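Local coordinates for EmGH1 (Erythrobacter marinus, PDB 5Z87), which probably hydrolyses beta-glucosidic bonds as a glycoside hydrolase family 3 beta-glucosidase, releasing glucose from the non-reducing ends of its substrates, at residues E517-A522 and E566-L571; Y673-A678 and N776-R781; Y710-I715 and E765-A770. All blocks are in the same frame, centred on the assembly; numbering follows the deposited sequence.

Interaction 1: E517-A522 and E566-L571; sequences EAVATA and EALLAL
Two neighbouring helices on one face of the mixed sheet in the glycoside hydrolase family 3 C-terminal domain meet through Val-519, Ala-522, Leu-568 and Leu-571. The domain is an alpha/beta sandwich, and the helices 508-522 and 561-569 each lead into a strand of its sheet. The side-chain contacts are all apolar, and no hydrogen bond crosses between the segments. The backbones come nearest at Val-519 and Leu-568, whose CA atoms are 6.1 Å apart. The close spacing is consistent with the alanines on both sides, Ala-518, Ala-522 and Ala-567.

Val-519 divides its two methyls between two partners. CG1 faces the CD2 methyl of Leu-571. CG2 points instead at the single methyl of Ala-567, with Val-519 CG2 3.9 Å from Ala-567 CB. Leu-568 lies on the sheet side of the contact. Leu-568 CD2 is 4.1 Å from Ala-522 CB and equally near the carbonyl oxygen of Ala-518. Leu-568 also touches Val-440, Ile-528 and Met-530, so this side chain ties the helix pair to the strands of the sheet. Ala-518 and Ala-522 also rest on the sheet, on Val-440 and Leu-438 respectively.

Within helix 508-522, Thr-521 turns its hydroxyl back to the preceding turn. Thr-521 OG1 and Thr-521 N both bond to Glu-517 O, from opposite faces of its carbonyl plane. Leu-571 follows the second helix and closes the far end of the seam. Its CD1 methyl sits against Ala-522, with Leu-571 CD1 3.6 Å from Ala-522 CB.

Interaction 2: Y673-A678 and N776-R781; sequences YGAPQA and NLQETR
The backbones of 673-678 and 776-781 run in nearly the same direction, 11° apart over their touching parts. Their nearest CA atoms are those of Ala-675 and Gln-778, at 5.1 Å.

Pro-676 carries the middle. Its ring lies along the other backbone, with Pro-676 CD 3.3 Å from Gln-778 O and CG near the CA of Glu-779. Beside it, Gln-778 lays its CB against Ala-675, at 4.0 Å between the two CB atoms. The two strands belong to different sheets of the fibronectin type III-like beta-sandwich. Strand 671-678 pairs with 689-697, and 778-784 pairs with 764-771. Pro-676 also touches Val-691 and Ala-770, one from each of these neighbouring strands.

Thr-780 turns both branches to use. Thr-780 CG2 takes the position between the backbone N and the carbonyl carbon, where it packs 3.4 Å from Pro-676 O. Thr-780 OG1 lies anti to the backbone N (chi1 -173°) and holds a water at 2.8 Å. That water accepts a hydrogen bond from Ala-678 N, 2.9 Å away, and so bridges the two strands.

Interaction 3: Y710-I715 and E765-A770; sequences YIRDSI and EIVIMA. With MG (magnesium ion), chain E.
Asp-713 and Ile-766 face each other across an antiparallel strand pair of the fibronectin type III-like domain, beside a magnesium site. Their side chains cross at a slant, with Ile-766 CD1 3.7 Å from Asp-713 OD1. Ile-711 and Ile-768 share this face of the sheet; Ile-711 CB also meets Ile-766 CG2. On the other face, Met-769 bends at its thioether (chi3 -85°). This carries Met-769 CE to the neighbouring strand, 3.8 Å from Arg-712 CB and close to Tyr-710 CB. Val-767 CB lies beside Arg-712 CB. Tyr-710 pairs with Met-769 by two backbone hydrogen bonds, as Arg-712 does with Val-767.

Beyond the strand end, Ser-714 OG donates to Glu-765 OE1 at 2.6 Å, using the anti lone pair of that oxygen. With chi1 at 176° the chain of Glu-765 runs out away from its own N, and its extended shape brings the carboxylate alongside the hydroxyl. With an alanine in place of this glutamate, the Ser-714 hydroxyl is likely to lose its acceptor and be set free to turn.

Asp-713 gives OD1 to the magnesium ion, while OD2 forms a salt bridge with Arg-720. Four waters and Ile-715 O complete six ligands. One water also donates to Glu-765 O and accepts from Ile-715 N, linking both segments to the ion. The direct ligands are Asp-713 OD1 at 2.0 Å and Ile-715 O at 2.1 Å from the magnesium.

Interaction 1 comes first along the chain, in the family 3 C-terminal domain. Interactions 2 and 3 belong to the fibronectin type III-like part that follows. The centre of interaction 1 is about 46 Å from that of interaction 2 and about 49 Å from that of interaction 3, with no touch. Interactions 2 and 3 have centres about 11 Å apart and touch: Thr-780 O and Ile-768 N, 2.8 Å apart, probably form a hydrogen bond. Strands 764-771 and 778-784 are consecutive in the chain and neighbours in one sheet. Both segments of interaction 3 fall between those of interaction 2. Interaction 2 lies between the two sheets; interaction 3 pairs strands within one and carries magnesium ligands.

Interaction 1: E517-A522 and E566-L571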
loop_
_atom_site.group_PDB
_atom_site.type_symbol
_atom_site.label_atom_id
_atom_site.label_comp_id
_atom_site.label_asym_id
_atom_site.label_seq_id
_atom_site.Cartn_x
_atom_site.Cartn_y
_atom_site.Cartn_z
ATOM N N GLU A 517 -29.944 -21.181 20.197
ATOM C CA GLU A 517 -31.382 -21.012 19.998
ATOM C C GLU A 517 -31.768 -21.153 18.531
ATOM O O GLU A 517 -32.807 -21.745 18.209
ATOM C CB GLU A 517 -31.840 -19.657 20.537
ATOM C CG GLU A 517 -32.012 -19.619 22.047
ATOM C CD GLU A 517 -32.278 -18.218 22.574
ATOM O OE1 GLU A 517 -31.926 -17.950 23.749
ATOM O OE2 GLU A 517 -32.838 -17.389 21.815
ATOM N N ALA A 518 -30.952 -20.611 17.622
ATOM C CA ALA A 518 -31.284 -20.723 16.207
ATOM C C ALA A 518 -31.127 -22.157 15.725
ATOM O O ALA A 518 -31.897 -22.615 14.874
ATOM C CB ALA A 518 -30.410 -19.778 15.377
ATOM N N VAL A 519 -30.121 -22.869 16.241
ATOM C CA VAL A 519 -29.964 -24.289 15.931
ATOM C C VAL A 519 -31.238 -25.060 16.284
ATOM O O VAL A 519 -31.771 -25.823 15.467
ATOM C CB VAL A 519 -28.739 -24.863 16.665
ATOM C CG1 VAL A 519 -28.758 -26.389 16.608
ATOM C CG2 VAL A 519 -27.439 -24.307 16.075
ATOM N N ALA A 520 -31.752 -24.855 17.502
ATOM C CA ALA A 520 -32.990 -25.514 17.925
ATOM C C ALA A 520 -34.151 -25.174 16.997
ATOM O O ALA A 520 -34.846 -26.069 16.496
ATOM C CB ALA A 520 -33.325 -25.120 19.363
ATOM N N THR A 521 -34.373 -23.880 16.750
ATOM C CA THR A 521 -35.446 -23.455 15.855
ATOM C C THR A 521 -35.317 -24.074 14.465
ATOM O O THR A 521 -36.323 -24.277 13.775
ATOM C CB THR A 521 -35.446 -21.928 15.762
ATOM O OG1 THR A 521 -35.429 -21.374 17.085
ATOM C CG2 THR A 521 -36.656 -21.416 15.000
ATOM N N ALA A 522 -34.095 -24.379 14.036
ATOM C CA ALA A 522 -33.871 -24.859 12.677
ATOM C C ALA A 522 -34.244 -26.329 12.480
ATOM O O ALA A 522 -34.393 -26.762 11.327
ATOM C CB ALA A 522 -32.404 -24.633 12.289
ATOM N N GLU A 566 -21.564 -22.089 10.352
ATOM C CA GLU A 566 -21.167 -23.490 10.415
ATOM C C GLU A 566 -22.108 -24.306 11.301
ATOM O O GLU A 566 -22.358 -25.485 11.013
ATOM C CB GLU A 566 -19.722 -23.598 10.901
ATOM C CG GLU A 566 -18.751 -22.797 10.049
ATOM C CD GLU A 566 -17.308 -23.072 10.405
ATOM O OE1 GLU A 566 -16.726 -22.311 11.221
ATOM O OE2 GLU A 566 -16.762 -24.061 9.870
ATOM N N ALA A 567 -22.655 -23.698 12.363
ATOM C CA ALA A 567 -23.591 -24.419 13.221
ATOM C C ALA A 567 -24.844 -24.807 12.455
ATOM O O ALA A 567 -25.361 -25.916 12.624
ATOM C CB ALA A 567 -23.954 -23.584 14.446
ATOM N N LEU A 568 -25.343 -23.912 11.602
ATOM C CA LEU A 568 -26.547 -24.202 10.828
ATOM C C LEU A 568 -26.253 -25.154 9.680
ATOM O O LEU A 568 -27.084 -26.013 9.346
ATOM C CB LEU A 568 -27.161 -22.900 10.296
ATOM C CG LEU A 568 -27.681 -21.940 11.375
ATOM C CD1 LEU A 568 -28.123 -20.598 10.785
ATOM C CD2 LEU A 568 -28.836 -22.585 12.165
ATOM N N LEU A 569 -25.078 -25.010 9.062
ATOM C CA LEU A 569 -24.739 -25.865 7.935
ATOM C C LEU A 569 -24.601 -27.318 8.369
ATOM O O LEU A 569 -24.962 -28.229 7.614
ATOM C CB LEU A 569 -23.453 -25.356 7.271
ATOM C CG LEU A 569 -23.623 -24.088 6.423
ATOM C CD1 LEU A 569 -22.285 -23.437 6.113
ATOM C CD2 LEU A 569 -24.375 -24.381 5.151
ATOM N N ALA A 570 -24.130 -27.548 9.591
ATOM C CA ALA A 570 -23.929 -28.908 10.073
ATOM C C ALA A 570 -25.238 -29.685 10.183
ATOM O O ALA A 570 -25.209 -30.917 10.250
ATOM C CB ALA A 570 -23.210 -28.874 11.421
ATOM N N LEU A 571 -26.379 -28.992 10.191
ATOM C CA LEU A 571 -27.678 -29.646 10.257
ATOM C C LEU A 571 -28.040 -30.372 8.964
ATOM O O LEU A 571 -28.948 -31.211 8.975
ATOM C CB LEU A 571 -28.760 -28.616 10.594
ATOM C CG LEU A 571 -28.502 -27.792 11.861
ATOM C CD1 LEU A 571 -29.730 -26.992 12.269
ATOM C CD2 LEU A 571 -28.028 -28.670 13.004
#

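Interaction 2: Y673-A678 and N776-R781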
loop_
_atom_site.group_PDB
_atom_site.type_symbol
_atom_site.label_atom_id
_atom_site.label_comp_id
_atom_site.label_asym_id
_atom_site.label_seq_id
_atom_site.Cartn_x
_atom_site.Cartn_y
_atom_site.Cartn_z
ATOM N N TYR A 673 -19.670 -18.309 -24.879
ATOM C CA TYR A 673 -19.057 -17.134 -25.485
ATOM C C TYR A 673 -18.177 -17.544 -26.649
ATOM O O TYR A 673 -17.360 -18.463 -26.515
ATOM C CB TYR A 673 -18.206 -16.376 -24.463
ATOM C CG TYR A 673 -18.999 -15.510 -23.527
ATOM C CD1 TYR A 673 -19.843 -16.067 -22.565
ATOM C CD2 TYR A 673 -18.894 -14.128 -23.590
ATOM C CE1 TYR A 673 -20.566 -15.258 -21.702
ATOM C CE2 TYR A 673 -19.605 -13.319 -22.733
ATOM C CZ TYR A 673 -20.443 -13.883 -21.802
ATOM O OH TYR A 673 -21.140 -13.048 -20.973
ATOM N N GLY A 674 -18.308 -16.836 -27.767
ATOM C CA GLY A 674 -17.290 -16.898 -28.790
ATOM C C GLY A 674 -16.122 -15.986 -28.465
ATOM O O GLY A 674 -16.136 -15.236 -27.487
ATOM N N ALA A 675 -15.087 -16.071 -29.300
ATOM C CA ALA A 675 -13.917 -15.210 -29.175
ATOM C C ALA A 675 -14.233 -13.827 -29.737
ATOM O O ALA A 675 -15.070 -13.697 -30.634
ATOM C CB ALA A 675 -12.712 -15.799 -29.928
ATOM N N PRO A 676 -13.574 -12.779 -29.236
ATOM C CA PRO A 676 -13.743 -11.458 -29.857
ATOM C C PRO A 676 -13.215 -11.488 -31.280
ATOM O O PRO A 676 -12.195 -12.115 -31.571
ATOM C CB PRO A 676 -12.925 -10.526 -28.957
ATOM C CG PRO A 676 -11.897 -11.443 -28.309
ATOM C CD PRO A 676 -12.656 -12.738 -28.083
ATOM N N GLN A 677 -13.951 -10.838 -32.178
ATOM C CA GLN A 677 -13.599 -10.748 -33.590
ATOM C C GLN A 677 -13.435 -9.278 -33.941
ATOM O O GLN A 677 -14.392 -8.505 -33.834
ATOM C CB GLN A 677 -14.671 -11.383 -34.481
ATOM C CG GLN A 677 -15.019 -12.825 -34.155
ATOM C CD GLN A 677 -15.564 -13.573 -35.363
ATOM O OE1 GLN A 677 -16.731 -13.978 -35.392
ATOM N NE2 GLN A 677 -14.716 -13.756 -36.371
ATOM N N ALA A 678 -12.233 -8.895 -34.348
ATOM C CA ALA A 678 -11.988 -7.539 -34.803
ATOM C C ALA A 678 -12.238 -7.476 -36.298
ATOM O O ALA A 678 -11.930 -8.424 -37.027
ATOM C CB ALA A 678 -10.560 -7.086 -34.485
ATOM N N ASN A 776 -12.389 -15.377 -17.388
ATOM C CA ASN A 776 -12.830 -16.334 -18.392
ATOM C C ASN A 776 -12.945 -15.612 -19.725
ATOM O O ASN A 776 -14.014 -15.180 -20.153
ATOM C CB ASN A 776 -14.130 -16.989 -17.952
ATOM C CG ASN A 776 -13.939 -17.821 -16.698
ATOM O OD1 ASN A 776 -14.165 -17.353 -15.583
ATOM N ND2 ASN A 776 -13.447 -19.037 -16.874
ATOM N N LEU A 777 -11.811 -15.514 -20.394
ATOM C CA LEU A 777 -11.649 -14.638 -21.543
ATOM C C LEU A 777 -11.084 -15.406 -22.720
ATOM O O LEU A 777 -10.243 -16.294 -22.545
ATOM C CB LEU A 777 -10.705 -13.490 -21.223
ATOM C CG LEU A 777 -11.037 -12.574 -20.058
ATOM C CD1 LEU A 777 -9.823 -11.695 -19.773
ATOM C CD2 LEU A 777 -12.265 -11.732 -20.420
ATOM N N GLN A 778 -11.541 -15.054 -23.916
ATOM C CA GLN A 778 -10.840 -15.415 -25.136
ATOM C C GLN A 778 -10.342 -14.132 -25.785
ATOM O O GLN A 778 -10.751 -13.031 -25.412
ATOM C CB GLN A 778 -11.736 -16.209 -26.091
ATOM C CG GLN A 778 -12.238 -17.520 -25.514
ATOM C CD GLN A 778 -13.058 -18.323 -26.519
ATOM O OE1 GLN A 778 -14.263 -18.117 -26.655
ATOM N NE2 GLN A 778 -12.408 -19.225 -27.233
ATOM N N GLU A 779 -9.427 -14.267 -26.738
ATOM C CA GLU A 779 -8.694 -13.099 -27.182
ATOM C C GLU A 779 -8.431 -13.145 -28.682
ATOM O O GLU A 779 -8.542 -14.185 -29.334
ATOM C CB GLU A 779 -7.368 -12.948 -26.415
ATOM C CG GLU A 779 -6.476 -14.173 -26.436
ATOM C CD GLU A 779 -5.127 -13.928 -25.758
ATOM O OE1 GLU A 779 -4.106 -13.919 -26.475
ATOM O OE2 GLU A 779 -5.088 -13.743 -24.517
ATOM N N THR A 780 -8.095 -11.974 -29.210
ATOM C CA THR A 780 -7.631 -11.802 -30.573
ATOM C C THR A 780 -6.630 -10.661 -30.545
ATOM O O THR A 780 -6.592 -9.877 -29.595
ATOM C CB THR A 780 -8.791 -11.506 -31.528
ATOM O OG1 THR A 780 -8.307 -11.503 -32.873
ATOM C CG2 THR A 780 -9.429 -10.136 -31.199
ATOM N N ARG A 781 -5.806 -10.568 -31.582
ATOM C CA ARG A 781 -4.699 -9.622 -31.588
ATOM C C ARG A 781 -4.777 -8.710 -32.799
ATOM O O ARG A 781 -4.923 -9.180 -33.929
ATOM C CB ARG A 781 -3.368 -10.357 -31.580
ATOM C CG ARG A 781 -3.060 -10.960 -30.249
ATOM C CD ARG A 781 -1.871 -11.882 -30.334
ATOM N NE ARG A 781 -1.217 -11.976 -29.041
ATOM C CZ ARG A 781 -1.693 -12.688 -28.032
ATOM N NH1 ARG A 781 -2.820 -13.372 -28.182
ATOM N NH2 ARG A 781 -1.048 -12.714 -26.878
HETATM O O HOH W 1 -10.091 -10.851 -34.869
#

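Interaction 3: Y710-I715 and E765-A770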
loop_
_atom_site.group_PDB
_atom_site.type_symbol
_atom_site.label_atom_id
_atom_site.label_comp_id
_atom_site.label_asym_id
_atom_site.label_seq_id
_atom_site.Cartn_x
_atom_site.Cartn_y
_atom_site.Cartn_z
ATOM N N TYR A 710 -11.904 -6.272 -22.683
ATOM C CA TYR A 710 -10.659 -5.835 -22.060
ATOM C C TYR A 710 -9.579 -5.738 -23.123
ATOM O O TYR A 710 -9.660 -6.372 -24.181
ATOM C CB TYR A 710 -10.167 -6.810 -20.975
ATOM C CG TYR A 710 -11.120 -7.081 -19.842
ATOM C CD1 TYR A 710 -12.182 -7.971 -19.996
ATOM C CD2 TYR A 710 -10.936 -6.483 -18.590
ATOM C CE1 TYR A 710 -13.063 -8.234 -18.925
ATOM C CE2 TYR A 710 -11.800 -6.744 -17.523
ATOM C CZ TYR A 710 -12.865 -7.624 -17.702
ATOM O OH TYR A 710 -13.731 -7.882 -16.661
ATOM N N ILE A 711 -8.539 -4.956 -22.830
ATOM C CA ILE A 711 -7.391 -4.880 -23.724
ATOM C C ILE A 711 -6.103 -4.986 -22.921
ATOM O O ILE A 711 -6.063 -4.729 -21.716
ATOM C CB ILE A 711 -7.366 -3.587 -24.570
ATOM C CG1 ILE A 711 -7.114 -2.379 -23.669
ATOM C CG2 ILE A 711 -8.670 -3.427 -25.379
ATOM C CD1 ILE A 711 -6.327 -1.292 -24.331
ATOM N N ARG A 712 -5.039 -5.376 -23.619
ATOM C CA ARG A 712 -3.680 -5.332 -23.092
ATOM C C ARG A 712 -2.790 -4.696 -24.149
ATOM O O ARG A 712 -2.740 -5.168 -25.288
ATOM C CB ARG A 712 -3.175 -6.735 -22.721
ATOM C CG ARG A 712 -1.647 -6.925 -22.738
ATOM C CD ARG A 712 -0.941 -6.192 -21.599
ATOM N NE ARG A 712 0.501 -6.479 -21.564
ATOM C CZ ARG A 712 1.386 -5.810 -20.829
ATOM N NH1 ARG A 712 2.673 -6.140 -20.865
ATOM N NH2 ARG A 712 0.987 -4.822 -20.051
ATOM N N ASP A 713 -2.100 -3.626 -23.777
ATOM C CA ASP A 713 -1.107 -3.001 -24.644
ATOM C C ASP A 713 0.203 -3.744 -24.385
ATOM O O ASP A 713 0.873 -3.510 -23.372
ATOM C CB ASP A 713 -1.028 -1.512 -24.342
ATOM C CG ASP A 713 -0.084 -0.774 -25.253
ATOM O OD1 ASP A 713 0.462 -1.395 -26.198
ATOM O OD2 ASP A 713 0.126 0.430 -24.995
ATOM N N SER A 714 0.556 -4.657 -25.302
ATOM C CA SER A 714 1.637 -5.619 -25.057
ATOM C C SER A 714 2.953 -4.926 -24.733
ATOM O O SER A 714 3.664 -5.330 -23.804
ATOM C CB SER A 714 1.821 -6.538 -26.266
ATOM O OG SER A 714 0.686 -7.351 -26.470
ATOM N N ILE A 715 3.298 -3.887 -25.489
ATOM C CA ILE A 715 4.522 -3.118 -25.282
ATOM C C ILE A 715 4.136 -1.652 -25.214
ATOM O O ILE A 715 3.337 -1.177 -26.025
ATOM C CB ILE A 715 5.547 -3.348 -26.415
ATOM C CG1 ILE A 715 5.859 -4.839 -26.589
ATOM C CG2 ILE A 715 6.805 -2.534 -26.161
ATOM C CD1 ILE A 715 6.678 -5.442 -25.443
ATOM N N GLU A 765 1.315 -4.114 -30.882
ATOM C CA GLU A 765 0.240 -5.077 -30.710
ATOM C C GLU A 765 -0.700 -4.691 -29.573
ATOM O O GLU A 765 -0.271 -4.224 -28.515
ATOM C CB GLU A 765 0.829 -6.456 -30.435
ATOM C CG GLU A 765 -0.189 -7.525 -30.145
ATOM C CD GLU A 765 0.460 -8.819 -29.690
ATOM O OE1 GLU A 765 0.874 -8.909 -28.504
ATOM O OE2 GLU A 765 0.572 -9.734 -30.538
ATOM N N ILE A 766 -1.991 -4.903 -29.797
ATOM C CA ILE A 766 -2.999 -4.837 -28.749
ATOM C C ILE A 766 -3.693 -6.185 -28.700
ATOM O O ILE A 766 -4.096 -6.713 -29.743
ATOM C CB ILE A 766 -4.026 -3.720 -28.998
ATOM C CG1 ILE A 766 -3.329 -2.372 -29.264
ATOM C CG2 ILE A 766 -5.007 -3.668 -27.827
ATOM C CD1 ILE A 766 -2.698 -1.728 -28.009
ATOM N N VAL A 767 -3.808 -6.748 -27.497
ATOM C CA VAL A 767 -4.594 -7.952 -27.265
ATOM C C VAL A 767 -5.984 -7.503 -26.849
ATOM O O VAL A 767 -6.127 -6.670 -25.949
ATOM C CB VAL A 767 -3.952 -8.842 -26.183
ATOM C CG1 VAL A 767 -4.708 -10.176 -26.057
ATOM C CG2 VAL A 767 -2.491 -9.099 -26.494
ATOM N N ILE A 768 -7.006 -8.017 -27.525
ATOM C CA ILE A 768 -8.398 -7.701 -27.220
ATOM C C ILE A 768 -9.030 -8.950 -26.629
ATOM O O ILE A 768 -8.924 -10.032 -27.210
ATOM C CB ILE A 768 -9.160 -7.222 -28.471
ATOM C CG1 ILE A 768 -8.618 -5.875 -28.947
ATOM C CG2 ILE A 768 -10.640 -7.110 -28.179
ATOM C CD1 ILE A 768 -9.113 -5.486 -30.310
ATOM N N MET A 769 -9.660 -8.805 -25.466
ATOM C CA MET A 769 -10.185 -9.936 -24.715
ATOM C C MET A 769 -11.662 -9.728 -24.413
ATOM O O MET A 769 -12.118 -8.599 -24.220
ATOM C CB MET A 769 -9.413 -10.138 -23.411
ATOM C CG MET A 769 -7.933 -10.468 -23.614
ATOM S SD MET A 769 -6.955 -10.042 -22.157
ATOM C CE MET A 769 -6.657 -8.317 -22.480
ATOM N N ALA A 770 -12.411 -10.833 -24.380
ATOM C CA ALA A 770 -13.837 -10.768 -24.090
ATOM C C ALA A 770 -14.283 -12.039 -23.382
ATOM O O ALA A 770 -13.746 -13.123 -23.616
ATOM C CB ALA A 770 -14.659 -10.549 -25.368
HETATM MG MG MG E . 1.907 -0.897 -27.489
HETATM O O HOH W 2 1.741 1.122 -26.781
HETATM O O HOH W 3 1.940 -2.944 -28.000
HETATM O O HOH W 4 3.637 -0.333 -28.475
HETATM O O HOH W 5 0.550 -0.246 -29.083
#